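Side-chain contacts in glucuronan lyase A (Trichoderma reesei, PDB 2ZZJ), which probably cleaves glucuronan, a beta-1,4-linked polyglucuronate, as an endo-acting lyase, and binds a calcium ion in its beta-jelly-roll fold: residues A[4-7]-A[12-15]; A[60-63]-A[69-72]; A[153-158]-A[228-233]; A[25-30]-A[35-40]. All blocks are in the same frame, centred on the assembly; numbering follows the deposited sequence.

Interaction 1 (A[4-7]-A[12-15]); sequences FYND and GWDY. With CA (calcium ion), chain B.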
loop_
_atom_site.group_PDB
_atom_site.type_symbol
_atom_site.label_atom_id
_atom_site.label_comp_id
_atom_site.label_asym_id
_atom_site.label_seq_id
_atom_site.Cartn_x
_atom_site.Cartn_y
_atom_site.Cartn_z
ATOM N N PHE A 4 -5.005 13.266 7.977
ATOM C CA PHE A 4 -3.559 13.116 7.845
ATOM C C PHE A 4 -3.120 13.743 6.532
ATOM O O PHE A 4 -3.827 13.599 5.526
ATOM C CB PHE A 4 -3.156 11.622 7.858
ATOM C CG PHE A 4 -1.681 11.376 7.669
ATOM C CD1 PHE A 4 -0.742 11.732 8.636
ATOM C CD2 PHE A 4 -1.233 10.762 6.496
ATOM C CE1 PHE A 4 0.628 11.479 8.437
ATOM C CE2 PHE A 4 0.121 10.507 6.280
ATOM C CZ PHE A 4 1.056 10.855 7.230
ATOM N N TYR A 5 -1.973 14.421 6.542
ATOM C CA TYR A 5 -1.384 14.952 5.308
ATOM C C TYR A 5 0.113 14.897 5.434
ATOM O O TYR A 5 0.687 15.316 6.481
ATOM C CB TYR A 5 -1.846 16.394 5.009
ATOM C CG TYR A 5 -1.076 17.020 3.873
ATOM C CD1 TYR A 5 -1.157 16.493 2.563
ATOM C CD2 TYR A 5 -0.250 18.136 4.092
ATOM C CE1 TYR A 5 -0.417 17.069 1.499
ATOM C CE2 TYR A 5 0.505 18.707 3.042
ATOM C CZ TYR A 5 0.404 18.183 1.760
ATOM O OH TYR A 5 1.122 18.742 0.714
ATOM N N ASN A 6 0.776 14.371 4.418
ATOM C CA ASN A 6 2.247 14.421 4.394
ATOM C C ASN A 6 2.756 14.866 3.045
ATOM O O ASN A 6 2.446 14.236 2.017
ATOM C CB ASN A 6 2.861 13.071 4.766
ATOM C CG ASN A 6 4.380 13.141 4.907
ATOM O OD1 ASN A 6 5.124 12.961 3.936
ATOM N ND2 ASN A 6 4.859 13.389 6.149
ATOM N N ASP A 7 3.549 15.946 3.036
ATOM C CA ASP A 7 4.033 16.526 1.781
ATOM C C ASP A 7 5.375 15.962 1.312
ATOM O O ASP A 7 6.095 16.628 0.542
ATOM C CB ASP A 7 4.190 18.048 1.916
ATOM C CG ASP A 7 5.326 18.430 2.867
ATOM O OD1 ASP A 7 5.771 17.562 3.651
ATOM O OD2 ASP A 7 5.758 19.618 2.838
ATOM N N GLY A 12 6.100 13.314 10.662
ATOM C CA GLY A 12 4.655 13.118 10.710
ATOM C C GLY A 12 4.281 11.668 10.577
ATOM O O GLY A 12 3.153 11.302 10.868
ATOM N N TRP A 13 5.213 10.840 10.104
ATOM C CA TRP A 13 5.000 9.390 10.064
ATOM C C TRP A 13 5.364 8.854 11.436
ATOM O O TRP A 13 6.321 9.337 12.049
ATOM C CB TRP A 13 5.911 8.743 9.026
ATOM C CG TRP A 13 5.650 9.251 7.655
ATOM C CD1 TRP A 13 6.392 10.156 6.959
ATOM C CD2 TRP A 13 4.562 8.874 6.804
ATOM N NE1 TRP A 13 5.829 10.371 5.715
ATOM C CE2 TRP A 13 4.693 9.604 5.611
ATOM C CE3 TRP A 13 3.487 7.984 6.942
ATOM C CZ2 TRP A 13 3.785 9.464 4.532
ATOM C CZ3 TRP A 13 2.583 7.848 5.867
ATOM C CH2 TRP A 13 2.754 8.586 4.680
ATOM N N ASP A 14 4.581 7.891 11.905
ATOM C CA ASP A 14 4.783 7.262 13.215
ATOM C C ASP A 14 6.034 6.405 13.267
ATOM O O ASP A 14 6.692 6.313 14.318
ATOM C CB ASP A 14 3.543 6.425 13.556
ATOM C CG ASP A 14 2.277 7.293 13.697
ATOM O OD1 ASP A 14 2.323 8.263 14.493
ATOM O OD2 ASP A 14 1.246 7.038 13.022
ATOM N N TYR A 15 6.364 5.760 12.149
ATOM C CA TYR A 15 7.450 4.803 12.119
ATOM C C TYR A 15 8.006 4.726 10.699
ATOM O O TYR A 15 7.244 4.878 9.732
ATOM C CB TYR A 15 6.960 3.430 12.568
ATOM C CG TYR A 15 8.092 2.438 12.777
ATOM C CD1 TYR A 15 8.990 2.574 13.850
ATOM C CD2 TYR A 15 8.273 1.371 11.893
ATOM C CE1 TYR A 15 10.039 1.654 14.023
ATOM C CE2 TYR A 15 9.304 0.454 12.055
ATOM C CZ TYR A 15 10.186 0.607 13.107
ATOM O OH TYR A 15 11.191 -0.325 13.243
HETATM CA CA CA B . 6.207 17.139 -1.797
HETATM O O HOH W 1 7.150 18.984 -0.426
HETATM O O HOH W 2 3.958 17.968 -1.555
#

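Interaction 2 (A[60-63]-A[69-72]); sequences RGYQ and FYGF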
loop_
_atom_site.group_PDB
_atom_site.type_symbol
_atom_site.label_atom_id
_atom_site.label_comp_id
_atom_site.label_asym_id
_atom_site.label_seq_id
_atom_site.Cartn_x
_atom_site.Cartn_y
_atom_site.Cartn_z
ATOM N N ARG A 60 -3.009 5.267 12.268
ATOM C CA ARG A 60 -4.462 5.368 12.236
ATOM C C ARG A 60 -4.992 5.257 10.804
ATOM O O ARG A 60 -5.452 6.240 10.215
ATOM C CB ARG A 60 -4.948 6.644 12.970
ATOM C CG ARG A 60 -4.602 6.637 14.505
ATOM C CD ARG A 60 -5.268 7.774 15.345
ATOM N NE ARG A 60 -4.601 7.981 16.648
ATOM C CZ ARG A 60 -5.010 7.438 17.807
ATOM N NH1 ARG A 60 -6.083 6.638 17.842
ATOM N NH2 ARG A 60 -4.348 7.685 18.941
ATOM N N GLY A 61 -4.909 4.055 10.233
ATOM C CA GLY A 61 -5.372 3.816 8.865
ATOM C C GLY A 61 -6.869 3.690 8.752
ATOM O O GLY A 61 -7.519 4.493 8.100
ATOM N N TYR A 62 -7.448 2.649 9.359
ATOM C CA TYR A 62 -8.895 2.569 9.438
ATOM C C TYR A 62 -9.313 1.663 10.584
ATOM O O TYR A 62 -8.470 0.952 11.145
ATOM C CB TYR A 62 -9.516 2.086 8.134
ATOM C CG TYR A 62 -9.358 0.614 7.810
ATOM C CD1 TYR A 62 -8.356 0.174 6.940
ATOM C CD2 TYR A 62 -10.247 -0.328 8.308
ATOM C CE1 TYR A 62 -8.218 -1.189 6.622
ATOM C CE2 TYR A 62 -10.116 -1.705 7.995
ATOM C CZ TYR A 62 -9.102 -2.129 7.158
ATOM O OH TYR A 62 -8.951 -3.484 6.842
ATOM N N GLN A 63 -10.607 1.732 10.889
ATOM C CA GLN A 63 -11.309 0.772 11.741
ATOM C C GLN A 63 -12.618 0.471 11.049
ATOM O O GLN A 63 -13.219 1.354 10.455
ATOM C CB GLN A 63 -11.573 1.428 13.091
ATOM C CG GLN A 63 -12.115 0.512 14.142
ATOM C CD GLN A 63 -12.140 1.184 15.503
ATOM O OE1 GLN A 63 -11.726 2.346 15.659
ATOM N NE2 GLN A 63 -12.600 0.455 16.496
ATOM N N PHE A 69 -11.248 8.231 2.593
ATOM C CA PHE A 69 -10.515 8.385 1.333
ATOM C C PHE A 69 -9.016 8.364 1.671
ATOM O O PHE A 69 -8.590 8.866 2.731
ATOM C CB PHE A 69 -10.833 9.730 0.669
ATOM C CG PHE A 69 -12.213 9.801 0.013
ATOM C CD1 PHE A 69 -12.354 9.684 -1.366
ATOM C CD2 PHE A 69 -13.358 9.998 0.787
ATOM C CE1 PHE A 69 -13.606 9.793 -1.966
ATOM C CE2 PHE A 69 -14.621 10.103 0.183
ATOM C CZ PHE A 69 -14.737 9.990 -1.179
ATOM N N TYR A 70 -8.224 7.805 0.757
ATOM C CA TYR A 70 -6.758 7.783 0.864
ATOM C C TYR A 70 -6.202 8.233 -0.485
ATOM O O TYR A 70 -6.718 7.829 -1.526
ATOM C CB TYR A 70 -6.275 6.344 1.112
ATOM C CG TYR A 70 -6.940 5.750 2.334
ATOM C CD1 TYR A 70 -6.351 5.873 3.611
ATOM C CD2 TYR A 70 -8.191 5.140 2.237
ATOM C CE1 TYR A 70 -7.009 5.353 4.760
ATOM C CE2 TYR A 70 -8.838 4.636 3.380
ATOM C CZ TYR A 70 -8.223 4.735 4.609
ATOM O OH TYR A 70 -8.858 4.241 5.719
ATOM N N GLY A 71 -5.142 9.030 -0.475
ATOM C CA GLY A 71 -4.521 9.485 -1.723
ATOM C C GLY A 71 -3.006 9.435 -1.540
ATOM O O GLY A 71 -2.490 9.699 -0.434
ATOM N N PHE A 72 -2.283 9.112 -2.599
ATOM C CA PHE A 72 -0.813 9.281 -2.594
ATOM C C PHE A 72 -0.305 9.362 -3.999
ATOM O O PHE A 72 -0.988 8.904 -4.953
ATOM C CB PHE A 72 -0.082 8.190 -1.835
ATOM C CG PHE A 72 -0.306 6.795 -2.385
ATOM C CD1 PHE A 72 0.657 6.203 -3.192
ATOM C CD2 PHE A 72 -1.478 6.091 -2.081
ATOM C CE1 PHE A 72 0.466 4.885 -3.707
ATOM C CE2 PHE A 72 -1.688 4.796 -2.585
ATOM C CZ PHE A 72 -0.720 4.200 -3.400
#

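Interaction 3 (A[153-158]-A[228-233]); sequences RVVLQI and TTFADV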
loop_
_atom_site.group_PDB
_atom_site.type_symbol
_atom_site.label_atom_id
_atom_site.label_comp_id
_atom_site.label_asym_id
_atom_site.label_seq_id
_atom_site.Cartn_x
_atom_site.Cartn_y
_atom_site.Cartn_z
ATOM N N ARG A 153 -0.854 8.958 -9.518
ATOM C CA ARG A 153 -1.633 9.457 -8.426
ATOM C C ARG A 153 -2.774 8.505 -8.195
ATOM O O ARG A 153 -3.568 8.231 -9.118
ATOM C CB ARG A 153 -2.185 10.874 -8.743
ATOM C CG ARG A 153 -1.097 11.964 -8.917
ATOM C CD ARG A 153 -0.544 12.051 -10.359
ATOM N NE ARG A 153 -1.569 12.384 -11.355
ATOM C CZ ARG A 153 -1.459 12.090 -12.660
ATOM N NH1 ARG A 153 -0.376 11.445 -13.123
ATOM N NH2 ARG A 153 -2.436 12.417 -13.501
ATOM N N VAL A 154 -2.883 8.031 -6.952
ATOM C CA VAL A 154 -3.822 6.971 -6.590
ATOM C C VAL A 154 -4.763 7.552 -5.549
ATOM O O VAL A 154 -4.308 8.223 -4.597
ATOM C CB VAL A 154 -3.101 5.725 -5.977
ATOM C CG1 VAL A 154 -4.117 4.693 -5.451
ATOM C CG2 VAL A 154 -2.152 5.067 -6.995
ATOM N N VAL A 155 -6.066 7.351 -5.769
ATOM C CA VAL A 155 -7.068 7.708 -4.771
ATOM C C VAL A 155 -7.927 6.470 -4.515
ATOM O O VAL A 155 -8.357 5.785 -5.488
ATOM C CB VAL A 155 -7.941 8.908 -5.175
ATOM C CG1 VAL A 155 -9.022 9.179 -4.083
ATOM C CG2 VAL A 155 -7.093 10.182 -5.423
ATOM N N LEU A 156 -8.131 6.164 -3.231
ATOM C CA LEU A 156 -9.022 5.083 -2.825
ATOM C C LEU A 156 -10.197 5.684 -2.076
ATOM O O LEU A 156 -10.031 6.577 -1.239
ATOM C CB LEU A 156 -8.321 4.082 -1.899
ATOM C CG LEU A 156 -6.884 3.655 -2.238
ATOM C CD1 LEU A 156 -6.313 2.779 -1.105
ATOM C CD2 LEU A 156 -6.886 2.899 -3.502
ATOM N N GLN A 157 -11.400 5.221 -2.380
ATOM C CA GLN A 157 -12.538 5.540 -1.504
ATOM C C GLN A 157 -13.070 4.217 -1.005
ATOM O O GLN A 157 -13.526 3.422 -1.809
ATOM C CB GLN A 157 -13.612 6.280 -2.278
ATOM C CG GLN A 157 -14.872 6.528 -1.440
ATOM C CD GLN A 157 -16.003 7.126 -2.239
ATOM O OE1 GLN A 157 -15.918 7.262 -3.457
ATOM N NE2 GLN A 157 -17.091 7.473 -1.545
ATOM N N ILE A 158 -12.971 3.961 0.292
ATOM C CA ILE A 158 -13.316 2.653 0.799
ATOM C C ILE A 158 -14.254 2.807 1.981
ATOM O O ILE A 158 -13.912 3.503 2.941
ATOM C CB ILE A 158 -12.071 1.802 1.199
ATOM C CG1 ILE A 158 -11.120 1.636 -0.003
ATOM C CG2 ILE A 158 -12.503 0.383 1.666
ATOM C CD1 ILE A 158 -9.808 0.965 0.305
ATOM N N THR A 228 -11.981 12.671 4.371
ATOM C CA THR A 228 -13.381 12.263 4.249
ATOM C C THR A 228 -14.002 12.598 2.908
ATOM O O THR A 228 -15.134 12.216 2.650
ATOM C CB THR A 228 -14.255 12.846 5.391
ATOM O OG1 THR A 228 -14.236 14.259 5.323
ATOM C CG2 THR A 228 -13.690 12.432 6.756
ATOM N N THR A 229 -13.253 13.287 2.047
ATOM C CA THR A 229 -13.719 13.584 0.676
ATOM C C THR A 229 -12.612 13.257 -0.326
ATOM O O THR A 229 -11.444 13.128 0.063
ATOM C CB THR A 229 -14.156 15.062 0.525
ATOM O OG1 THR A 229 -13.015 15.944 0.546
ATOM C CG2 THR A 229 -15.112 15.453 1.675
ATOM N N PHE A 230 -12.976 13.144 -1.604
ATOM C CA PHE A 230 -11.983 12.983 -2.670
ATOM C C PHE A 230 -11.009 14.167 -2.706
ATOM O O PHE A 230 -9.767 13.979 -2.770
ATOM C CB PHE A 230 -12.739 12.850 -4.025
ATOM C CG PHE A 230 -11.842 12.569 -5.205
ATOM C CD1 PHE A 230 -11.642 11.270 -5.668
ATOM C CD2 PHE A 230 -11.216 13.622 -5.885
ATOM C CE1 PHE A 230 -10.779 11.020 -6.773
ATOM C CE2 PHE A 230 -10.387 13.390 -7.002
ATOM C CZ PHE A 230 -10.152 12.068 -7.436
ATOM N N ALA A 231 -11.545 15.400 -2.699
ATOM C CA ALA A 231 -10.672 16.583 -2.781
ATOM C C ALA A 231 -9.678 16.646 -1.604
ATOM O O ALA A 231 -8.589 17.201 -1.758
ATOM C CB ALA A 231 -11.488 17.891 -2.844
ATOM N N ASP A 232 -10.069 16.127 -0.438
ATOM C CA ASP A 232 -9.140 16.119 0.705
ATOM C C ASP A 232 -7.844 15.373 0.378
ATOM O O ASP A 232 -6.761 15.768 0.821
ATOM C CB ASP A 232 -9.749 15.430 1.918
ATOM C CG ASP A 232 -10.692 16.297 2.665
ATOM O OD1 ASP A 232 -10.499 17.524 2.682
ATOM O OD2 ASP A 232 -11.582 15.730 3.301
ATOM N N VAL A 233 -7.958 14.301 -0.402
ATOM C CA VAL A 233 -6.805 13.398 -0.615
ATOM C C VAL A 233 -6.230 13.351 -2.015
ATOM O O VAL A 233 -5.199 12.737 -2.232
ATOM C CB VAL A 233 -7.099 11.948 -0.146
ATOM C CG1 VAL A 233 -7.710 11.958 1.235
ATOM C CG2 VAL A 233 -8.006 11.178 -1.142
#

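Interaction 4 (A[25-30]-A[35-40]); sequences SEVSNV and TSALKM. With CA (calcium ion), chain B.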
loop_
_atom_site.group_PDB
_atom_site.type_symbol
_atom_site.label_atom_id
_atom_site.label_comp_id
_atom_site.label_asym_id
_atom_site.label_seq_id
_atom_site.Cartn_x
_atom_site.Cartn_y
_atom_site.Cartn_z
ATOM N N SER A 25 14.522 7.918 2.485
ATOM C CA SER A 25 15.140 9.223 2.686
ATOM C C SER A 25 14.341 10.333 2.035
ATOM O O SER A 25 13.507 10.063 1.157
ATOM C CB SER A 25 16.563 9.198 2.118
ATOM O OG SER A 25 16.519 8.946 0.732
ATOM N N GLU A 26 14.597 11.579 2.445
ATOM C CA GLU A 26 14.014 12.743 1.765
ATOM C C GLU A 26 14.902 13.203 0.642
ATOM O O GLU A 26 16.135 13.245 0.800
ATOM C CB GLU A 26 13.834 13.917 2.745
ATOM C CG GLU A 26 13.076 13.565 3.935
ATOM C CD GLU A 26 12.923 14.722 4.890
ATOM O OE1 GLU A 26 13.745 15.674 4.825
ATOM O OE2 GLU A 26 12.001 14.670 5.717
ATOM N N VAL A 27 14.292 13.528 -0.504
ATOM C CA VAL A 27 15.023 14.014 -1.664
ATOM C C VAL A 27 14.347 15.281 -2.170
ATOM O O VAL A 27 13.179 15.524 -1.856
ATOM C CB VAL A 27 15.079 12.934 -2.792
ATOM C CG1 VAL A 27 15.742 11.652 -2.273
ATOM C CG2 VAL A 27 13.648 12.629 -3.369
ATOM N N SER A 28 15.090 16.096 -2.921
ATOM C CA SER A 28 14.565 17.310 -3.519
ATOM C C SER A 28 14.669 17.338 -5.046
ATOM O O SER A 28 14.196 18.291 -5.692
ATOM C CB SER A 28 15.239 18.548 -2.879
ATOM O OG SER A 28 16.655 18.365 -2.806
ATOM N N ASN A 29 15.258 16.294 -5.630
ATOM C CA ASN A 29 15.451 16.229 -7.093
ATOM C C ASN A 29 14.366 15.525 -7.881
ATOM O O ASN A 29 14.210 15.766 -9.072
ATOM C CB ASN A 29 16.812 15.614 -7.460
ATOM C CG ASN A 29 16.978 14.185 -6.951
ATOM O OD1 ASN A 29 16.357 13.778 -5.956
ATOM N ND2 ASN A 29 17.847 13.419 -7.621
ATOM N N VAL A 30 13.625 14.634 -7.220
ATOM C CA VAL A 30 12.544 13.890 -7.862
ATOM C C VAL A 30 11.362 14.103 -6.928
ATOM O O VAL A 30 11.306 13.509 -5.861
ATOM C CB VAL A 30 12.881 12.379 -7.983
ATOM C CG1 VAL A 30 11.708 11.608 -8.607
ATOM C CG2 VAL A 30 14.194 12.159 -8.805
ATOM N N THR A 35 8.947 20.905 -2.635
ATOM C CA THR A 35 10.395 20.766 -2.820
ATOM C C THR A 35 10.946 19.501 -2.186
ATOM O O THR A 35 12.163 19.341 -2.043
ATOM C CB THR A 35 11.146 21.985 -2.194
ATOM O OG1 THR A 35 10.852 22.052 -0.794
ATOM C CG2 THR A 35 10.689 23.268 -2.830
ATOM N N SER A 36 10.060 18.589 -1.786
ATOM C CA SER A 36 10.492 17.405 -1.082
ATOM C C SER A 36 9.652 16.216 -1.504
ATOM O O SER A 36 8.458 16.371 -1.781
ATOM C CB SER A 36 10.316 17.617 0.413
ATOM O OG SER A 36 11.054 16.637 1.115
ATOM N N ALA A 37 10.279 15.050 -1.559
ATOM C CA ALA A 37 9.524 13.784 -1.649
ATOM C C ALA A 37 10.292 12.706 -0.888
ATOM O O ALA A 37 11.410 12.959 -0.429
ATOM C CB ALA A 37 9.321 13.404 -3.090
ATOM N N LEU A 38 9.731 11.502 -0.790
ATOM C CA LEU A 38 10.410 10.399 -0.131
ATOM C C LEU A 38 10.870 9.407 -1.151
ATOM O O LEU A 38 10.130 9.125 -2.086
ATOM C CB LEU A 38 9.483 9.705 0.859
ATOM C CG LEU A 38 9.058 10.573 2.046
ATOM C CD1 LEU A 38 8.027 9.847 2.925
ATOM C CD2 LEU A 38 10.276 10.991 2.899
ATOM N N LYS A 39 12.092 8.899 -0.983
ATOM C CA LYS A 39 12.631 7.846 -1.849
ATOM C C LYS A 39 12.775 6.571 -1.026
ATOM O O LYS A 39 13.415 6.582 0.031
ATOM C CB LYS A 39 13.992 8.253 -2.420
ATOM C CG LYS A 39 14.591 7.195 -3.348
ATOM C CD LYS A 39 15.909 7.652 -3.968
ATOM C CE LYS A 39 16.972 7.860 -2.886
ATOM N NZ LYS A 39 18.328 7.878 -3.571
ATOM N N MET A 40 12.163 5.477 -1.484
ATOM C CA MET A 40 12.282 4.178 -0.826
ATOM C C MET A 40 13.107 3.276 -1.734
ATOM O O MET A 40 12.848 3.217 -2.944
ATOM C CB MET A 40 10.910 3.513 -0.619
ATOM C CG MET A 40 10.098 4.035 0.583
ATOM S SD MET A 40 9.829 5.787 0.500
ATOM C CE MET A 40 8.421 5.899 1.612
HETATM CA CA CA B . 6.207 17.139 -1.797
HETATM O O HOH W 3 16.099 6.185 0.045
HETATM O O HOH W 4 18.913 9.547 -0.859
HETATM O O HOH W 5 12.968 20.603 -4.947
HETATM O O HOH W 1 7.150 18.984 -0.426
HETATM O O HOH W 2 3.958 17.968 -1.555
#

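Interaction 1 (A[4-7]-A[12-15])
Phe4 meets Trp13 in a T-shaped stack inside the beta-jelly roll, where the end of strand 2-6 is packed against the loop that leads toward the other sheet. Here two sheets are joined through an indole placed between them. The first segment begins with Phe4, whose CG lies anti to its own N (chi1 178°), carrying the ring out to the tryptophan. Its edge is turned to the face of the six-membered ring, with planes 64° apart and centroids separated by 4.9 Å. Phe4 CE2 reaches Trp13 CH2 at 3.6 Å, while CE1 on the far side of the ring brings its edge to Gly12 O at 3.5 Å. Gly12 itself has a positive phi of 111°, a conformation in which a CB would crowd the preceding carbonyl oxygen. Next to touch is Asn6, whose amide crosses the indole from the same side of its plane as Phe4. Asn6 CB lies 3.7 Å from Trp13 CZ2. Asn6 ND2 and Trp13 NE1 are only 3.2 Å apart, two donors that cannot bond to each other. The amide is pinned by the turn that follows, OD1 taking Gly8 N and ND2 giving to His9 O, which fixes its rotation. Trp13 also touches Val56 and His58 of one sheet and Val224 of the other, and so bridges the layers. At the end of the segment Asp7 turns to the metal, which Lys33, Ser36 and Asp222 also bind: its backbone O holds the calcium ion at 2.4 Å.

Interaction 2 (A[60-63]-A[69-72])
Tyr70 reaches across the interior of the jelly roll to the backbone of Gly61, a case of a long aromatic side chain joining two sheets through a single polar tip. From CB, which points toward segment 60-63, the chain turns so that CG stands anti to the carbonyl carbon (chi1 -56°), and the ring extends into the space between the layers. Farther out, CE1 comes within 3.5 Å of Gly61 O and CZ within 3.6 Å, the carbonyl oxygen lying at the ring edge and close to the ring plane. The hydroxyl completes the approach by donating a hydrogen bond of 2.7 Å from Tyr70 OH to Gly61 O. The donor arrives from above the carbonyl plane, 45° out of it. Tyr70 OH also lies 3.3 Å from Tyr62 CB. Trp160 NE1 is a second hydrogen-bond partner, so two bonds grip this buried oxygen, holding the tip of the side chain in place and setting the direction of its O-H. Tyr62 starts out toward Tyr70, but its ring swings off to stack on Trp160 and Phe193, with its hydroxyl bonded to Thr186 and Ser109. The carbonyl that Tyr70 seeks belongs to a classic beta bulge: Gly61 and Tyr62 both face Phe193, a local irregularity in strand 53-63. That strand pairs with strand 192-197 in one sheet, whereas strand 66-76, carrying Tyr70, runs between strands 152-160 and 216-227 in the other, so the bond ties the two layers of the sandwich directly together.

Interaction 3 (A[153-158]-A[228-233])
Val155, on strand 152-160, is met by Phe230 and Val233 of the short, weakly bonded helix 230-233, which rests on the outer side of its sheet. The contact across the segments is wholly apolar. Val155 CG1 does most of the touching, standing 3.7 Å from Phe230 CE1 and the same 3.7 Å from Val233 CG2, so that one methyl touches both a ring carbon of Phe230 and a methyl of Val233. Its sister CG2 reaches the ring as well, at 4.0 Å from Phe230 CE1. Phe230 leaves the helix with CG opposite N (chi1 -175°), which lets its ring run out over the strand and cross Val155 at about a right angle. Trp171, on the neighbouring strand 166-172, meets the same ring edge-to-face, and Pro235 also packs on Val155.

The polar bonds lie within the second segment and shape the helix start. Thr229 is the N-cap: its OG1 accepts from Asp232 N at 3.1 Å, while Asp232 OD2 takes a weak bond from Thr229 N at 3.2 Å, the two together making a capping box. Thr228 N adds a bond to the same OD2, 3.3 Å long, meeting it on the anti side of the carboxylate. Thr1 N also bonds to this oxygen, and the positive charge of the chain's amino terminus would probably stabilise the carboxylate as an anion. The chemistry thus divides cleanly: directional bonds start a helix of barely one turn, and nondirectional methyl and ring contacts hold it against the sheet.

Interaction 4 (A[25-30]-A[35-40])
Ser25 with Lys39 and Val27 with Ala37 are paired by backbone hydrogen bonds between their peptides, the flat groups of this hairpin, while side chains cover its two faces: Ser25, Val27, Ala37 and Lys39 on one, Glu26 and Leu38 on the other. Lys39 N donates to Ser25 O at 2.8 Å and Val27 N to Ala37 O at 2.9 Å, each answered by a bond in return. The bond from Ser25 N to Lys39 O lies in the carbonyl plane, whereas those of the Val27-Ala37 pair are tilted some 20° from it. Such antiparallel pairing fixes the backbones, and the side chains then settle across it. Val27 CG1 rests 3.8 Å from Lys39 CB, the two chains crossing at about a right angle. Lys39 sets off extended, then bends at chi3 (64°), bringing CE to 3.8 Å from Ser25 OG; one water joins that hydroxyl to Lys39 O, and another links it more weakly to Lys39 NZ. On the other face Glu26 and Leu38 run alongside each other, with CG of the first 3.9 Å from CD2 of the second. Glu26 sends its carboxylate on to Leu10 N. Where the strands give way to the turn, Ala37 CB lies 3.4 Å from Val30 O, a buried oxygen without a polar partner, and a water spans Ser28 O and Thr35 O. Ser36 turns its OG to Gly8 O, while its own O binds the calcium ion at 2.4 Å. In the sheet, strand 37-43 lies between strands 23-27 and 216-227, and Trp220 of the latter packs against Val27, Val30 and Lys39.

In the fold
From the N terminus the four contacts follow one another in series, none nesting in or crossing another. Interaction 1 closes the short loop after strand 2-6 and spans the two sheets. Interaction 4 comes next, closing the 23-27/37-43 hairpin; it touches interaction 1 where Trp13 packs on Leu38, and both segment sets supply ligands to one calcium ion. Interaction 2 then closes the turn between strands 53-63 and 66-76, again from sheet to sheet. Interaction 3 encloses 69 residues, bringing the C-terminal helix onto strand 152-160, which is hydrogen-bonded to strand 66-76 of interaction 2 through the Tyr70 and Leu156 backbones.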